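SmhA (Serratia marcescens, PDB 7A27) is one component of Smh, a tripartite alpha-pore-forming toxin, captured here in its soluble form, and probably acts with its partner proteins to perforate target membranes. Local coordinates at residues Lys163-Thr168 against Arg265-Ala270. Numbering follows the deposited sequence.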
loop_
_atom_site.group_PDB
_atom_site.type_symbol
_atom_site.label_atom_id
_atom_site.label_comp_id
_atom_site.label_asym_id
_atom_site.label_seq_id
_atom_site.Cartn_x
_atom_site.Cartn_y
_atom_site.Cartn_z
ATOM N N LYS A 163 25.227 -17.259 16.469
ATOM C CA LYS A 163 23.826 -16.956 16.846
ATOM C C LYS A 163 23.723 -15.481 17.219
ATOM O O LYS A 163 22.693 -14.880 16.876
ATOM C CB LYS A 163 23.317 -17.802 18.012
ATOM C CG LYS A 163 22.930 -19.229 17.659
ATOM C CD LYS A 163 22.181 -19.931 18.777
ATOM C CE LYS A 163 21.897 -21.389 18.485
ATOM N NZ LYS A 163 21.538 -22.132 19.718
ATOM N N GLN A 164 24.743 -14.929 17.892
ATOM C CA GLN A 164 24.740 -13.505 18.332
ATOM C C GLN A 164 24.875 -12.621 17.090
ATOM O O GLN A 164 24.126 -11.627 17.005
ATOM C CB GLN A 164 25.827 -13.200 19.376
ATOM C CG GLN A 164 25.710 -11.816 20.012
ATOM C CD GLN A 164 24.417 -11.601 20.768
ATOM O OE1 GLN A 164 24.124 -12.243 21.781
ATOM N NE2 GLN A 164 23.634 -10.659 20.275
ATOM N N GLN A 165 25.768 -12.981 16.167
ATOM C CA GLN A 165 25.978 -12.227 14.903
ATOM C C GLN A 165 24.674 -12.222 14.102
ATOM O O GLN A 165 24.365 -11.178 13.517
ATOM C CB GLN A 165 27.130 -12.831 14.107
ATOM C CG GLN A 165 28.481 -12.541 14.732
ATOM C CD GLN A 165 29.576 -13.443 14.220
ATOM O OE1 GLN A 165 29.335 -14.443 13.553
ATOM N NE2 GLN A 165 30.807 -13.094 14.542
ATOM N N ALA A 166 23.932 -13.331 14.123
ATOM C CA ALA A 166 22.649 -13.504 13.409
ATOM C C ALA A 166 21.553 -12.665 14.070
ATOM O O ALA A 166 20.708 -12.129 13.323
ATOM C CB ALA A 166 22.247 -14.959 13.368
ATOM N N GLN A 167 21.529 -12.613 15.410
ATOM C CA GLN A 167 20.513 -11.849 16.178
ATOM C C GLN A 167 20.761 -10.360 15.933
ATOM O O GLN A 167 19.783 -9.647 15.696
ATOM C CB GLN A 167 20.559 -12.181 17.665
ATOM C CG GLN A 167 19.295 -11.809 18.437
ATOM C CD GLN A 167 19.630 -11.585 19.899
ATOM O OE1 GLN A 167 20.443 -10.716 20.231
ATOM N NE2 GLN A 167 19.035 -12.379 20.788
ATOM N N THR A 168 22.021 -9.915 15.967
ATOM C CA THR A 168 22.410 -8.502 15.705
ATOM C C THR A 168 21.780 -8.074 14.379
ATOM O O THR A 168 21.176 -6.990 14.340
ATOM C CB THR A 168 23.931 -8.306 15.687
ATOM O OG1 THR A 168 24.437 -8.674 16.969
ATOM C CG2 THR A 168 24.329 -6.878 15.394
ATOM N N ARG A 265 29.355 -8.557 7.356
ATOM C CA ARG A 265 30.797 -8.864 7.166
ATOM C C ARG A 265 31.208 -9.897 8.227
ATOM O O ARG A 265 31.931 -10.851 7.885
ATOM C CB ARG A 265 31.663 -7.600 7.233
ATOM C CG ARG A 265 31.275 -6.513 6.243
ATOM C CD ARG A 265 32.263 -5.369 6.160
ATOM N NE ARG A 265 33.482 -5.863 5.543
ATOM C CZ ARG A 265 33.652 -6.120 4.227
ATOM N NH1 ARG A 265 34.824 -6.551 3.773
ATOM N NH2 ARG A 265 32.659 -5.944 3.361
ATOM N N ALA A 266 30.723 -9.739 9.457
ATOM C CA ALA A 266 31.012 -10.625 10.610
ATOM C C ALA A 266 30.430 -12.031 10.400
ATOM O O ALA A 266 31.189 -13.005 10.461
ATOM C CB ALA A 266 30.470 -10.009 11.876
ATOM N N LEU A 267 29.124 -12.138 10.171
ATOM C CA LEU A 267 28.436 -13.445 9.998
ATOM C C LEU A 267 28.976 -14.178 8.755
ATOM O O LEU A 267 29.040 -15.427 8.773
ATOM C CB LEU A 267 26.930 -13.199 9.896
ATOM C CG LEU A 267 26.073 -14.450 9.722
ATOM C CD1 LEU A 267 26.328 -15.447 10.846
ATOM C CD2 LEU A 267 24.584 -14.109 9.641
ATOM N N ALA A 268 29.363 -13.424 7.724
ATOM C CA ALA A 268 29.834 -13.936 6.422
ATOM C C ALA A 268 31.144 -14.722 6.552
ATOM O O ALA A 268 31.312 -15.713 5.800
ATOM C CB ALA A 268 29.983 -12.792 5.460
ATOM N N THR A 269 32.057 -14.316 7.436
ATOM C CA THR A 269 33.384 -14.987 7.588
ATOM C C THR A 269 33.187 -16.512 7.571
ATOM O O THR A 269 33.865 -17.167 6.780
ATOM C CB THR A 269 34.177 -14.471 8.807
ATOM O OG1 THR A 269 33.351 -14.541 9.974
ATOM C CG2 THR A 269 34.678 -13.048 8.637
ATOM N N ALA A 270 32.238 -17.037 8.349
ATOM C CA ALA A 270 31.986 -18.489 8.534
ATOM C C ALA A 270 30.694 -18.931 7.833
ATOM O O ALA A 270 30.704 -20.033 7.286
ATOM C CB ALA A 270 31.942 -18.813 10.013
#
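Gln165 lays its amide over the peptide group that links Ala266 to Leu267. The two flat groups face each other, tilted by roughly 30°, and CD of Gln165 stands 4.1 Å from Ala266 O. No hydrogen bond crosses the contact, so the approach is one of van der Waals and dipolar contact. Both ends of the amide also lie near Ala266 O. Beyond that oxygen they part: OE1 of Gln165 leans to the CA of Leu267, at 3.8 Å, while NE2 sits 4.1 Å from the CB of Ala266. A chi1 of -72° and a chain extended beyond CG carry the amide across to the other helix.

Leu267 comes in beside the amide, at its OE1 end. Its CG is anti to the backbone N (chi1 -180°), which directs the side chain toward helix 160-188. The fork at CG then gives one methyl to each neighbour. CD1 of Leu267 comes 4.2 Å from Gln165 OE1, and CD2 comes 4.3 Å from the CA of Ala166. The CB of Ala166 is 4.5 Å from the same Leu267 CD2. Ala166 and Leu267 are both buried. Helix 272-299 packs against them: Lys278 touches both, and Ser275 touches Leu267.

Helix 160-188 precedes the two-stranded antiparallel hairpin of 198-206 and 230-237, and helix 247-268 follows it. The contact thus joins the two helices flanking the hairpin, in a long helical bundle consistent with the ClyA-like alpha-pore-forming toxins. It lies far from the centre of the chain.

The carbonyl of Ala266 is engaged on its own side as well. Thr269 OG1 donates to Ala266 O at 2.7 Å, tilted slightly from the carbonyl plane, and Thr269 N adds a weak bond to the same oxygen.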